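Local coordinates for protein cyclopenase asqI (Emericella nidulans, PDB 5YY3) that converts 4'-methoxycyclopenin into 4'-methoxyviridicatin, releasing methyl isocyanate, as the zinc-binding cyclopenase of aspoquinolone mycotoxin biosynthesis, at residues Gly262-Phe267 / Pro388-Phe393; Lys459-His464 / Met538-Glu543; Asn502-Trp507 / Asn607-Gln612; Leu528-Ser533 / Trp557-Met562; Val574-Ala579 / Thr625-Ala630. All blocks are in the same frame, centred on the assembly; numbering follows the deposited sequence.

Overall arrangement
Interaction 1 lies in the helical, hemocyanin-like metal domain and closes along the chain before the other four open in the Ig-like part. Its centre is 24 Å from that of interaction 2 and 39 Å from that of interaction 5. Interactions 2 and 4, with centres 11 Å apart, touch through His464 and Gln559 and through Leu462 and Asn560, tying strand 461-475 to the long excursion between strands 523-528 and 571-580. Interactions 3 and 5, with centres 12 Å apart, meet where Trp507 packs on Phe576. Interactions 2 and 5 reach the same mixed sheet with centres about 31 Å apart, so loops are fastened to it at two separate places.

Interaction 1. Residues Gly262-Phe267 / Pro388-Phe393; sequences GGYPPF and PRDPCF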
# COMPACT_ATOMS: atom_id res chain seq x y z
N GLY A 262 -6.62 14.04 -25.00
CA GLY A 262 -6.96 13.00 -24.06
C GLY A 262 -5.82 12.02 -23.81
O GLY A 262 -4.73 12.14 -24.37
N GLY A 263 -6.09 11.05 -22.95
CA GLY A 263 -5.14 9.99 -22.69
C GLY A 263 -5.58 8.70 -23.36
O GLY A 263 -5.99 8.70 -24.51
N TYR A 264 -5.50 7.61 -22.61
CA TYR A 264 -5.87 6.29 -23.11
C TYR A 264 -6.17 5.42 -21.88
O TYR A 264 -5.64 5.67 -20.80
CB TYR A 264 -4.74 5.70 -23.98
CG TYR A 264 -3.37 5.77 -23.34
CD1 TYR A 264 -3.00 4.84 -22.38
CD2 TYR A 264 -2.46 6.78 -23.67
CE1 TYR A 264 -1.78 4.90 -21.77
CE2 TYR A 264 -1.21 6.84 -23.06
CZ TYR A 264 -0.88 5.89 -22.11
OH TYR A 264 0.34 5.89 -21.46
N PRO A 265 -7.04 4.41 -22.04
CA PRO A 265 -7.42 3.56 -20.89
C PRO A 265 -6.33 2.54 -20.49
O PRO A 265 -5.34 2.39 -21.20
CB PRO A 265 -8.68 2.85 -21.40
CG PRO A 265 -8.51 2.81 -22.90
CD PRO A 265 -7.84 4.10 -23.25
N PRO A 266 -6.53 1.84 -19.37
CA PRO A 266 -5.60 0.75 -19.04
C PRO A 266 -5.58 -0.33 -20.11
O PRO A 266 -6.62 -0.60 -20.72
CB PRO A 266 -6.16 0.20 -17.72
CG PRO A 266 -6.98 1.30 -17.16
CD PRO A 266 -7.55 2.03 -18.32
N PHE A 267 -4.42 -0.92 -20.33
CA PHE A 267 -4.22 -1.98 -21.32
C PHE A 267 -4.51 -1.52 -22.76
O PHE A 267 -4.97 -2.30 -23.58
CB PHE A 267 -5.07 -3.20 -20.95
CG PHE A 267 -4.65 -3.83 -19.65
CD1 PHE A 267 -5.18 -3.39 -18.45
CD2 PHE A 267 -3.70 -4.84 -19.62
CE1 PHE A 267 -4.78 -3.95 -17.23
CE2 PHE A 267 -3.30 -5.41 -18.42
CZ PHE A 267 -3.84 -4.96 -17.21
N PRO A 388 6.93 14.17 -22.42
CA PRO A 388 7.50 13.75 -21.13
C PRO A 388 6.46 13.47 -20.04
O PRO A 388 6.77 12.76 -19.08
CB PRO A 388 8.38 14.95 -20.72
CG PRO A 388 8.72 15.62 -21.99
CD PRO A 388 7.54 15.43 -22.90
N ARG A 389 5.25 14.00 -20.18
CA ARG A 389 4.23 13.80 -19.15
C ARG A 389 3.70 12.37 -19.16
O ARG A 389 3.28 11.85 -18.13
CB ARG A 389 3.06 14.76 -19.36
CG ARG A 389 3.43 16.21 -19.60
CD ARG A 389 2.18 17.03 -19.87
NE ARG A 389 2.52 18.43 -19.99
CZ ARG A 389 2.61 19.27 -18.96
NH1 ARG A 389 2.33 18.84 -17.74
NH2 ARG A 389 2.95 20.54 -19.15
N ASP A 390 3.72 11.75 -20.33
CA ASP A 390 3.07 10.46 -20.57
C ASP A 390 4.01 9.27 -20.31
O ASP A 390 5.10 9.20 -20.88
CB ASP A 390 2.56 10.45 -22.01
CG ASP A 390 1.57 9.34 -22.29
OD1 ASP A 390 1.64 8.28 -21.62
OD2 ASP A 390 0.74 9.53 -23.21
N PRO A 391 3.60 8.33 -19.44
CA PRO A 391 4.48 7.19 -19.15
C PRO A 391 4.76 6.30 -20.36
O PRO A 391 5.80 5.62 -20.37
CB PRO A 391 3.69 6.40 -18.09
CG PRO A 391 2.80 7.40 -17.46
CD PRO A 391 2.38 8.31 -18.61
N CYS A 392 3.90 6.29 -21.38
CA CYS A 392 4.22 5.44 -22.53
C CYS A 392 5.49 5.93 -23.25
O CYS A 392 6.23 5.13 -23.81
CB CYS A 392 3.04 5.34 -23.51
SG CYS A 392 2.65 6.79 -24.51
N PHE A 393 5.76 7.23 -23.22
CA PHE A 393 6.94 7.71 -23.93
C PHE A 393 8.23 7.35 -23.20
O PHE A 393 9.28 7.21 -23.83
CB PHE A 393 6.85 9.21 -24.19
CG PHE A 393 5.80 9.57 -25.21
CD1 PHE A 393 4.54 10.01 -24.83
CD2 PHE A 393 6.05 9.40 -26.56
CE1 PHE A 393 3.58 10.33 -25.77
CE2 PHE A 393 5.08 9.70 -27.51
CZ PHE A 393 3.85 10.17 -27.12
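Tyr264 carries CG between its backbone N and carbonyl carbon (chi1 49°), while Asp390 turns its carboxylate anti to N (chi1 -165°); the phenol and the carboxylate meet from opposite directions. Their planes differ by just 19°, and Tyr264 OH donates to the syn lone pair of Asp390 OD1 over 2.7 Å. The other oxygen, Asp390 OD2, lies at the ring edge, 3.3 Å from Tyr264 CE2. OD1 takes a second bond, from Cys392 N at 3.0 Å, a nearly straight one that arrives from above the carboxylate plane. This is an N-cap: Asp390 sits right before helix 391-410 and offers the same oxygen to the helix and to the tyrosine of loop 262-267, which should hold the carboxylate from turning. The setting is the helical domain of the hemocyanin and tyrosinase type, with the side chain of Asp390 about 10 Å from that of the zinc ligand His186. Cys392 adds a sulfur-aromatic contact, its SG 4.1 Å from Tyr264 CE2 and oblique to the ring, while its CB lies 3.4 Å from Tyr264 OH. Phe363 of helix 355-367 and Leu247 also pack against Cys392, and Tyr251 touches Asp390.

Interaction 2. Residues Lys459-His464 / Met538-Glu543; sequences KAKLGH and MGNYGE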
# COMPACT_ATOMS: atom_id res chain seq x y z
N LYS A 459 1.09 17.20 -8.12
CA LYS A 459 1.57 16.46 -6.96
C LYS A 459 2.68 17.15 -6.15
O LYS A 459 2.65 17.14 -4.93
CB LYS A 459 2.03 15.05 -7.39
CG LYS A 459 0.88 14.15 -7.86
CD LYS A 459 1.18 12.66 -7.57
CE LYS A 459 0.03 11.75 -8.00
NZ LYS A 459 -0.32 11.89 -9.46
N ALA A 460 3.66 17.75 -6.84
CA ALA A 460 4.74 18.49 -6.17
C ALA A 460 5.58 19.28 -7.18
O ALA A 460 5.45 19.09 -8.39
CB ALA A 460 5.64 17.53 -5.38
N LYS A 461 6.40 20.18 -6.66
CA LYS A 461 7.46 20.83 -7.42
C LYS A 461 8.78 20.50 -6.73
O LYS A 461 9.02 20.98 -5.63
CB LYS A 461 7.27 22.35 -7.48
CG LYS A 461 8.40 23.09 -8.22
CD LYS A 461 8.40 22.73 -9.71
CE LYS A 461 9.47 23.48 -10.48
NZ LYS A 461 9.24 23.40 -11.96
N LEU A 462 9.60 19.67 -7.37
CA LEU A 462 10.86 19.25 -6.76
C LEU A 462 11.84 20.43 -6.77
O LEU A 462 11.77 21.32 -7.61
CB LEU A 462 11.46 18.06 -7.50
CG LEU A 462 12.79 17.52 -6.94
CD1 LEU A 462 12.61 17.03 -5.51
CD2 LEU A 462 13.37 16.42 -7.81
N GLY A 463 12.75 20.42 -5.80
CA GLY A 463 13.82 21.39 -5.74
C GLY A 463 14.89 20.82 -4.84
O GLY A 463 14.71 19.77 -4.21
N HIS A 464 16.03 21.50 -4.76
CA HIS A 464 17.06 21.04 -3.84
C HIS A 464 17.78 22.22 -3.21
O HIS A 464 17.87 23.30 -3.82
CB HIS A 464 18.05 20.13 -4.55
CG HIS A 464 18.85 20.83 -5.60
ND1 HIS A 464 19.98 21.55 -5.31
CD2 HIS A 464 18.67 20.94 -6.94
CE1 HIS A 464 20.48 22.07 -6.42
NE2 HIS A 464 19.70 21.71 -7.43
N MET A 538 18.23 28.85 -15.62
CA MET A 538 17.05 29.63 -15.34
C MET A 538 16.58 29.27 -13.95
O MET A 538 16.88 28.18 -13.46
CB MET A 538 15.95 29.35 -16.38
CG MET A 538 16.42 29.47 -17.83
SD MET A 538 15.17 29.11 -19.07
CE MET A 538 14.59 30.77 -19.42
N GLY A 539 15.85 30.17 -13.31
CA GLY A 539 15.14 29.82 -12.09
C GLY A 539 13.91 29.03 -12.49
O GLY A 539 13.70 28.76 -13.68
N ASN A 540 13.10 28.65 -11.50
CA ASN A 540 11.84 27.96 -11.76
C ASN A 540 10.93 28.73 -12.71
O ASN A 540 10.86 29.97 -12.63
CB ASN A 540 11.08 27.71 -10.46
CG ASN A 540 11.53 26.45 -9.76
OD1 ASN A 540 12.37 25.70 -10.28
ND2 ASN A 540 10.98 26.21 -8.57
N TYR A 541 10.24 28.00 -13.58
CA TYR A 541 9.28 28.57 -14.52
C TYR A 541 9.93 29.53 -15.51
O TYR A 541 9.33 30.54 -15.92
CB TYR A 541 8.13 29.23 -13.75
CG TYR A 541 7.61 28.29 -12.69
CD1 TYR A 541 6.94 27.11 -13.06
CD2 TYR A 541 7.82 28.53 -11.34
CE1 TYR A 541 6.49 26.22 -12.10
CE2 TYR A 541 7.37 27.65 -10.38
CZ TYR A 541 6.71 26.49 -10.76
OH TYR A 541 6.27 25.62 -9.80
N GLY A 542 11.16 29.20 -15.89
CA GLY A 542 11.87 29.94 -16.92
C GLY A 542 12.26 31.35 -16.54
O GLY A 542 12.54 32.16 -17.43
N GLU A 543 12.28 31.67 -15.25
CA GLU A 543 12.80 32.96 -14.78
C GLU A 543 14.29 33.06 -15.07
O GLU A 543 15.04 32.13 -14.79
CB GLU A 543 12.54 33.16 -13.29
CG GLU A 543 11.08 33.34 -12.93
CD GLU A 543 10.56 34.71 -13.30
OE1 GLU A 543 11.09 35.72 -12.77
OE2 GLU A 543 9.63 34.79 -14.14
O HOH W 1 11.67 23.69 -6.91
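An off-centre cation-pi contact, backed by aliphatic packing and a bridging water, joins Lys461 at the start of strand 461-475 to Asn540 and Tyr541 in the loop that follows strand 523-528 of the Ig-like domain. Lys461 NZ lies 4.5 Å from the centroid of the Tyr541 ring and 33° off its normal. The lysine chain leaves with CG anti to the backbone N and bends at chi2 (67°), which brings its chain alongside Asn540 and its ammonium near the Tyr541 ring. Its CD comes within 3.6 Å of Tyr541 OH, and its CE is 3.7 Å from Asn540 ND2, the lysine and asparagine side chains sliding past each other in opposite directions. A water accepts from Asn540 ND2 at 3.1 Å and donates to Leu462 O, a carbonyl that Asn560 ND2 also reaches. The stronger partners of the charged end lie outside: Lys461 NZ forms salt bridges with Glu457, Asp179 and Asp181, and Tyr541 OH is hydrogen-bonded to Glu457. Asn156 of the third subunit packs on Tyr541. With three carboxylates and an aromatic ring round one ammonium, the buried lysine is probably kept protonated, and the ring contact is likely to be secondary to the ionic ones.

Interaction 3. Residues Asn502-Trp507 / Asn607-Gln612; sequences NDYHSW and NRAWTQ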
# COMPACT_ATOMS: atom_id res chain seq x y z
N ASN A 502 26.90 -0.36 -11.21
CA ASN A 502 27.66 -1.16 -12.18
C ASN A 502 27.08 -1.19 -13.60
O ASN A 502 27.55 -1.93 -14.46
CB ASN A 502 27.84 -2.59 -11.69
CG ASN A 502 28.82 -2.69 -10.57
OD1 ASN A 502 29.78 -1.91 -10.49
ND2 ASN A 502 28.60 -3.65 -9.69
N ASP A 503 26.03 -0.42 -13.82
CA ASP A 503 25.48 -0.25 -15.15
C ASP A 503 25.96 1.09 -15.69
O ASP A 503 25.63 2.14 -15.13
CB ASP A 503 23.95 -0.30 -15.11
CG ASP A 503 23.32 0.05 -16.43
OD1 ASP A 503 23.94 -0.21 -17.48
OD2 ASP A 503 22.18 0.58 -16.42
N TYR A 504 26.76 1.03 -16.76
CA TYR A 504 27.25 2.23 -17.46
C TYR A 504 26.16 3.27 -17.67
O TYR A 504 26.36 4.46 -17.45
CB TYR A 504 27.81 1.86 -18.83
CG TYR A 504 28.95 0.86 -18.88
CD1 TYR A 504 30.25 1.22 -18.50
CD2 TYR A 504 28.73 -0.43 -19.35
CE1 TYR A 504 31.29 0.30 -18.57
CE2 TYR A 504 29.76 -1.35 -19.43
CZ TYR A 504 31.04 -0.98 -19.03
OH TYR A 504 32.07 -1.90 -19.11
N HIS A 505 24.99 2.81 -18.12
CA HIS A 505 23.96 3.71 -18.60
C HIS A 505 23.13 4.28 -17.48
O HIS A 505 22.26 5.12 -17.72
CB HIS A 505 23.09 2.97 -19.62
CG HIS A 505 23.91 2.28 -20.66
ND1 HIS A 505 24.31 2.91 -21.82
CD2 HIS A 505 24.48 1.05 -20.69
CE1 HIS A 505 25.07 2.09 -22.52
NE2 HIS A 505 25.18 0.96 -21.85
N SER A 506 23.42 3.84 -16.25
CA SER A 506 22.73 4.37 -15.08
C SER A 506 23.46 5.58 -14.51
O SER A 506 22.94 6.26 -13.62
CB SER A 506 22.57 3.30 -14.01
OG SER A 506 21.60 2.35 -14.40
N TRP A 507 24.66 5.85 -15.01
CA TRP A 507 25.40 6.99 -14.53
C TRP A 507 24.81 8.26 -15.11
O TRP A 507 24.60 8.38 -16.32
CB TRP A 507 26.88 6.84 -14.86
CG TRP A 507 27.52 5.90 -13.92
CD1 TRP A 507 27.62 4.53 -14.07
CD2 TRP A 507 28.11 6.21 -12.65
NE1 TRP A 507 28.26 3.99 -12.98
CE2 TRP A 507 28.57 5.00 -12.09
CE3 TRP A 507 28.32 7.40 -11.94
CZ2 TRP A 507 29.21 4.94 -10.86
CZ3 TRP A 507 28.95 7.34 -10.70
CH2 TRP A 507 29.39 6.12 -10.17
N ASN A 607 29.64 6.18 -22.11
CA ASN A 607 28.87 6.09 -23.35
C ASN A 607 29.26 4.87 -24.18
O ASN A 607 28.56 4.52 -25.13
CB ASN A 607 29.04 7.37 -24.16
CG ASN A 607 30.49 7.65 -24.52
OD1 ASN A 607 31.41 7.23 -23.81
ND2 ASN A 607 30.71 8.35 -25.63
N ARG A 608 30.36 4.23 -23.82
CA ARG A 608 30.74 2.93 -24.41
C ARG A 608 31.16 1.99 -23.30
O ARG A 608 31.46 2.45 -22.20
CB ARG A 608 31.89 3.08 -25.42
CG ARG A 608 31.42 3.31 -26.82
CD ARG A 608 32.51 3.92 -27.65
NE ARG A 608 32.18 5.32 -27.93
CZ ARG A 608 31.29 5.69 -28.84
NH1 ARG A 608 30.69 4.76 -29.57
NH2 ARG A 608 31.03 6.98 -29.04
N ALA A 609 31.22 0.70 -23.57
CA ALA A 609 31.69 -0.23 -22.54
C ALA A 609 33.17 0.03 -22.31
O ALA A 609 33.84 0.62 -23.16
CB ALA A 609 31.45 -1.67 -22.94
N TRP A 610 33.69 -0.39 -21.16
CA TRP A 610 35.11 -0.21 -20.87
C TRP A 610 35.85 -1.48 -21.15
O TRP A 610 35.44 -2.58 -20.77
CB TRP A 610 35.36 0.20 -19.42
CG TRP A 610 34.72 1.48 -19.03
CD1 TRP A 610 34.10 2.38 -19.86
CD2 TRP A 610 34.61 2.01 -17.71
NE1 TRP A 610 33.62 3.44 -19.13
CE2 TRP A 610 33.91 3.23 -17.81
CE3 TRP A 610 35.03 1.57 -16.45
CZ2 TRP A 610 33.64 4.02 -16.69
CZ3 TRP A 610 34.76 2.35 -15.35
CH2 TRP A 610 34.07 3.57 -15.47
N THR A 611 36.98 -1.33 -21.82
CA THR A 611 37.72 -2.47 -22.31
C THR A 611 38.34 -3.21 -21.11
O THR A 611 38.51 -4.43 -21.14
CB THR A 611 38.78 -2.00 -23.32
OG1 THR A 611 39.19 -3.12 -24.11
CG2 THR A 611 39.99 -1.43 -22.62
N GLN A 612 38.61 -2.47 -20.03
CA GLN A 612 39.12 -3.06 -18.79
C GLN A 612 38.14 -4.09 -18.20
O GLN A 612 38.54 -4.99 -17.47
CB GLN A 612 39.41 -1.97 -17.76
CG GLN A 612 40.72 -1.17 -18.00
CD GLN A 612 40.62 -0.19 -19.17
OE1 GLN A 612 39.53 0.25 -19.55
NE2 GLN A 612 41.77 0.18 -19.73
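Tyr504 turns the edge of its ring to the indole face of Trp610 in a T-shaped pair, inside the Ig-like domain of the hemocyanin type. The Tyr504 ring and the five-membered ring of Trp610 have their planes at 64° and their centroids 4.9 Å apart. Tyr504 belongs to a short 3-10 turn between strands 487-497 and 508-517, whereas Trp610 holds the N-cap position before helix 611-614. With CG anti to the carbonyl carbon (chi1 -58°), the phenol of Tyr504 is directed across to segment 607-612 and lies against its backbone. Ala609 CA stands over one ring face, 4.0 Å from the centroid, as a CH-pi contact, and Ala609 CB is 3.9 Å from Tyr504 CE2. At the end of the ring, Tyr504 OH accepts from Trp610 N at 3.0 Å in an almost linear bond (173°), so the buried hydroxyl is held by the same residue whose side chain receives the ring edge. The indole NE1 is committed elsewhere, to Pro605 O, and Phe606 also meets the indole. Ile623 of helix 623-626 touches Tyr504. The atom that leads the edge into the face is Tyr504 CE1, 3.6 Å above the indole plane and 3.7 Å from Trp610 CG.

Interaction 4. Residues Leu528-Ser533 / Trp557-Met562; sequences LDTDSS and WPQNLM
Gln559 reaches Asp529 and Thr530 with the far end of its side chain. From CB the chain runs to CG, anti to the backbone N, then bends at chi2 (57°) so that CD comes to 3.8 Å from Asp529 O. The Gln559 and Asp529 side chains cross at about a right angle, with the amide and carboxylate planes 61° apart. The atom modelled as Gln559 OE1 stands 3.0 Å from Asp529 O, but the amide is probably turned over in the model; with it turned back, this pair may be a hydrogen bond. The amide end also lies against Asp529 CB and Thr530 CA, contacts that do not depend on which atom is nitrogen. Asp529 OD2 itself is engaged by Tyr467 N on strand 461-475. A second touch is made by Met562, whose twice-bent chain puts CE 3.6 Å from Ser532 OG, a hydroxyl hydrogen-bonded to Met510 O. Within segment 557-562, Trp557 NE1 donates to Leu561 O at 3.1 Å, the oxygen lying in the indole plane. Two 3-10 turns, 529-531 and 559-561, thus meet through the Gln559 side chain, both in the long connection between strands 523-528 and 571-580 of the Ig-like domain.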
# COMPACT_ATOMS: atom_id res chain seq x y z
N LEU A 528 29.95 25.11 -8.35
CA LEU A 528 28.58 25.27 -7.84
C LEU A 528 27.59 24.50 -8.70
O LEU A 528 27.87 24.22 -9.89
CB LEU A 528 28.18 26.75 -7.77
CG LEU A 528 29.15 27.70 -7.04
CD1 LEU A 528 28.59 29.12 -6.99
CD2 LEU A 528 29.48 27.20 -5.63
N ASP A 529 26.44 24.15 -8.11
CA ASP A 529 25.34 23.52 -8.83
C ASP A 529 24.90 24.37 -10.02
O ASP A 529 24.61 23.86 -11.12
CB ASP A 529 24.14 23.26 -7.90
CG ASP A 529 23.75 24.48 -7.05
OD1 ASP A 529 24.45 25.52 -7.09
OD2 ASP A 529 22.75 24.40 -6.30
N THR A 530 24.87 25.68 -9.79
CA THR A 530 24.28 26.62 -10.73
C THR A 530 25.23 26.95 -11.88
O THR A 530 24.87 27.69 -12.79
CB THR A 530 23.86 27.93 -10.00
OG1 THR A 530 24.89 28.35 -9.10
CG2 THR A 530 22.58 27.71 -9.17
N ASP A 531 26.45 26.41 -11.83
CA ASP A 531 27.42 26.62 -12.90
C ASP A 531 27.56 25.36 -13.77
O ASP A 531 28.31 25.36 -14.74
CB ASP A 531 28.79 27.02 -12.32
CG ASP A 531 28.79 28.44 -11.72
OD1 ASP A 531 28.01 29.30 -12.20
OD2 ASP A 531 29.55 28.68 -10.75
N SER A 532 26.84 24.31 -13.41
CA SER A 532 26.94 23.02 -14.09
C SER A 532 26.76 23.10 -15.61
O SER A 532 25.82 23.72 -16.10
CB SER A 532 25.91 22.05 -13.52
OG SER A 532 25.87 20.86 -14.27
N SER A 533 27.66 22.46 -16.35
CA SER A 533 27.57 22.43 -17.81
C SER A 533 26.29 21.74 -18.31
O SER A 533 25.87 21.92 -19.45
CB SER A 533 28.78 21.72 -18.39
OG SER A 533 28.75 20.35 -18.04
N TRP A 557 19.19 20.60 -18.65
CA TRP A 557 18.46 19.95 -17.57
C TRP A 557 18.04 20.95 -16.48
O TRP A 557 18.85 21.76 -16.05
CB TRP A 557 19.31 18.83 -16.96
CG TRP A 557 18.45 17.92 -16.17
CD1 TRP A 557 18.40 17.81 -14.81
CD2 TRP A 557 17.46 17.05 -16.70
NE1 TRP A 557 17.46 16.88 -14.46
CE2 TRP A 557 16.85 16.40 -15.60
CE3 TRP A 557 17.02 16.74 -17.99
CZ2 TRP A 557 15.82 15.47 -15.75
CZ3 TRP A 557 16.01 15.79 -18.15
CH2 TRP A 557 15.42 15.18 -17.03
N PRO A 558 16.77 20.91 -16.06
CA PRO A 558 16.30 21.88 -15.05
C PRO A 558 17.12 21.82 -13.73
O PRO A 558 17.40 20.72 -13.23
CB PRO A 558 14.84 21.46 -14.81
CG PRO A 558 14.45 20.71 -16.05
CD PRO A 558 15.69 20.02 -16.53
N GLN A 559 17.53 22.97 -13.21
CA GLN A 559 18.31 23.02 -11.97
C GLN A 559 17.59 22.33 -10.79
O GLN A 559 18.22 21.63 -9.99
CB GLN A 559 18.63 24.48 -11.61
CG GLN A 559 19.50 24.66 -10.37
CD GLN A 559 20.82 23.91 -10.47
OE1 GLN A 559 21.65 24.19 -11.34
NE2 GLN A 559 21.01 22.92 -9.60
N ASN A 560 16.27 22.52 -10.70
CA ASN A 560 15.48 21.91 -9.64
C ASN A 560 15.41 20.38 -9.72
O ASN A 560 15.03 19.74 -8.73
CB ASN A 560 14.07 22.46 -9.64
CG ASN A 560 13.29 22.02 -10.86
OD1 ASN A 560 13.74 22.21 -11.98
ND2 ASN A 560 12.11 21.44 -10.64
N LEU A 561 15.77 19.80 -10.87
CA LEU A 561 15.76 18.34 -11.01
C LEU A 561 17.16 17.76 -11.08
O LEU A 561 17.32 16.58 -11.40
CB LEU A 561 14.99 17.91 -12.28
CG LEU A 561 13.55 18.38 -12.41
CD1 LEU A 561 12.92 17.79 -13.66
CD2 LEU A 561 12.76 18.01 -11.16
N MET A 562 18.17 18.58 -10.80
CA MET A 562 19.56 18.12 -10.97
C MET A 562 19.84 16.95 -10.05
O MET A 562 20.55 16.02 -10.42
CB MET A 562 20.54 19.26 -10.70
CG MET A 562 20.72 20.19 -11.90
SD MET A 562 21.63 19.38 -13.23
CE MET A 562 23.25 19.24 -12.47

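Interaction 5. Residues Val574-Ala579 / Thr625-Ala630; sequences VAFCIA and TIISNA
Ile626 O accepts from Asn629 N at 3.1 Å, closing the type I beta turn on which Ile627 is presented to Val574 and Phe576. A further bond, from Ser628 N to Thr625 O, carries the winding of helix 623-626 on into this turn. The contact itself is apolar and rests on the two branches of Ile627. With CG1 between the backbone N and the carbonyl carbon (chi1 71°), the branched side chain divides: CG2 goes to the phenylalanine, while CD1, extended at chi2 170°, goes to the valine. Ile627 CG2 lies near the plane of the Phe576 ring, at its edge, 3.6 Å from CD2 and equally far from CE2. Ile627 CD1 meets Val574 CG1 tip to tip at a looser 4.2 Å. Val574 and Phe576 are alternate residues of the strand, so one isoleucine bridges two successive side chains on that side, where Phe606 also packs edge-to-face with Phe576. All three residues are buried. Strand 571-580 runs antiparallel to both 487-497 and 636-644 in the mixed sheet, Ile627 O is hydrogen-bonded to Ser638 OG of strand 636-644, and the turn after helix 623-626 thereby packs against the sheet of the Ig-like domain.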
# COMPACT_ATOMS: atom_id res chain seq x y z
N VAL A 574 26.76 7.27 -5.48
CA VAL A 574 28.20 7.34 -5.65
C VAL A 574 28.54 8.46 -6.62
O VAL A 574 27.88 8.63 -7.65
CB VAL A 574 28.77 6.00 -6.18
CG1 VAL A 574 30.26 6.13 -6.49
CG2 VAL A 574 28.52 4.89 -5.17
N ALA A 575 29.55 9.26 -6.27
CA ALA A 575 30.05 10.29 -7.17
C ALA A 575 31.32 9.79 -7.84
O ALA A 575 32.13 9.12 -7.21
CB ALA A 575 30.32 11.58 -6.44
N PHE A 576 31.46 10.10 -9.12
CA PHE A 576 32.57 9.65 -9.93
C PHE A 576 33.15 10.86 -10.65
O PHE A 576 32.41 11.69 -11.18
CB PHE A 576 32.09 8.58 -10.93
CG PHE A 576 33.00 8.37 -12.11
CD1 PHE A 576 32.88 9.15 -13.25
CD2 PHE A 576 33.94 7.36 -12.10
CE1 PHE A 576 33.69 8.95 -14.34
CE2 PHE A 576 34.76 7.14 -13.19
CZ PHE A 576 34.64 7.94 -14.31
N CYS A 577 34.48 10.96 -10.65
CA CYS A 577 35.14 12.05 -11.33
C CYS A 577 36.34 11.50 -12.09
O CYS A 577 37.19 10.81 -11.54
CB CYS A 577 35.57 13.15 -10.35
SG CYS A 577 36.09 14.68 -11.22
N ILE A 578 36.38 11.80 -13.38
CA ILE A 578 37.51 11.41 -14.20
C ILE A 578 38.17 12.68 -14.77
O ILE A 578 37.48 13.65 -15.09
CB ILE A 578 37.10 10.42 -15.34
CG1 ILE A 578 38.31 10.00 -16.18
CG2 ILE A 578 36.01 11.01 -16.23
CD1 ILE A 578 37.99 8.90 -17.18
N ALA A 579 39.50 12.68 -14.84
CA ALA A 579 40.20 13.79 -15.47
C ALA A 579 40.69 13.37 -16.85
O ALA A 579 41.45 12.40 -16.99
CB ALA A 579 41.37 14.27 -14.60
N THR A 625 34.99 -1.64 -8.83
CA THR A 625 36.38 -1.94 -8.48
C THR A 625 37.32 -0.92 -9.11
O THR A 625 38.24 -0.42 -8.45
CB THR A 625 36.82 -3.36 -8.89
OG1 THR A 625 36.53 -3.58 -10.27
CG2 THR A 625 36.10 -4.42 -8.06
N ILE A 626 37.07 -0.59 -10.37
CA ILE A 626 37.93 0.32 -11.11
C ILE A 626 37.91 1.71 -10.51
O ILE A 626 38.95 2.34 -10.34
CB ILE A 626 37.53 0.39 -12.60
CG1 ILE A 626 37.97 -0.90 -13.31
CG2 ILE A 626 38.11 1.62 -13.28
CD1 ILE A 626 37.40 -1.04 -14.70
N ILE A 627 36.73 2.19 -10.17
CA ILE A 627 36.63 3.56 -9.71
C ILE A 627 36.99 3.64 -8.22
O ILE A 627 36.99 4.73 -7.64
CB ILE A 627 35.23 4.14 -9.97
CG1 ILE A 627 34.17 3.52 -9.06
CG2 ILE A 627 34.86 3.98 -11.45
CD1 ILE A 627 32.85 4.23 -9.14
N SER A 628 37.31 2.50 -7.62
CA SER A 628 37.83 2.47 -6.26
C SER A 628 39.33 2.18 -6.25
O SER A 628 39.94 1.99 -5.20
CB SER A 628 37.11 1.41 -5.43
OG SER A 628 35.76 1.76 -5.26
N ASN A 629 39.93 2.11 -7.43
CA ASN A 629 41.33 1.75 -7.52
C ASN A 629 42.20 2.97 -7.78
O ASN A 629 42.58 3.26 -8.92
CB ASN A 629 41.55 0.70 -8.60
CG ASN A 629 42.87 -0.04 -8.44
OD1 ASN A 629 43.86 0.52 -7.96
ND2 ASN A 629 42.88 -1.31 -8.82
N ALA A 630 42.52 3.68 -6.69
CA ALA A 630 43.31 4.90 -6.76
C ALA A 630 44.72 4.62 -7.28
O ALA A 630 45.35 5.46 -7.91
CB ALA A 630 43.36 5.57 -5.40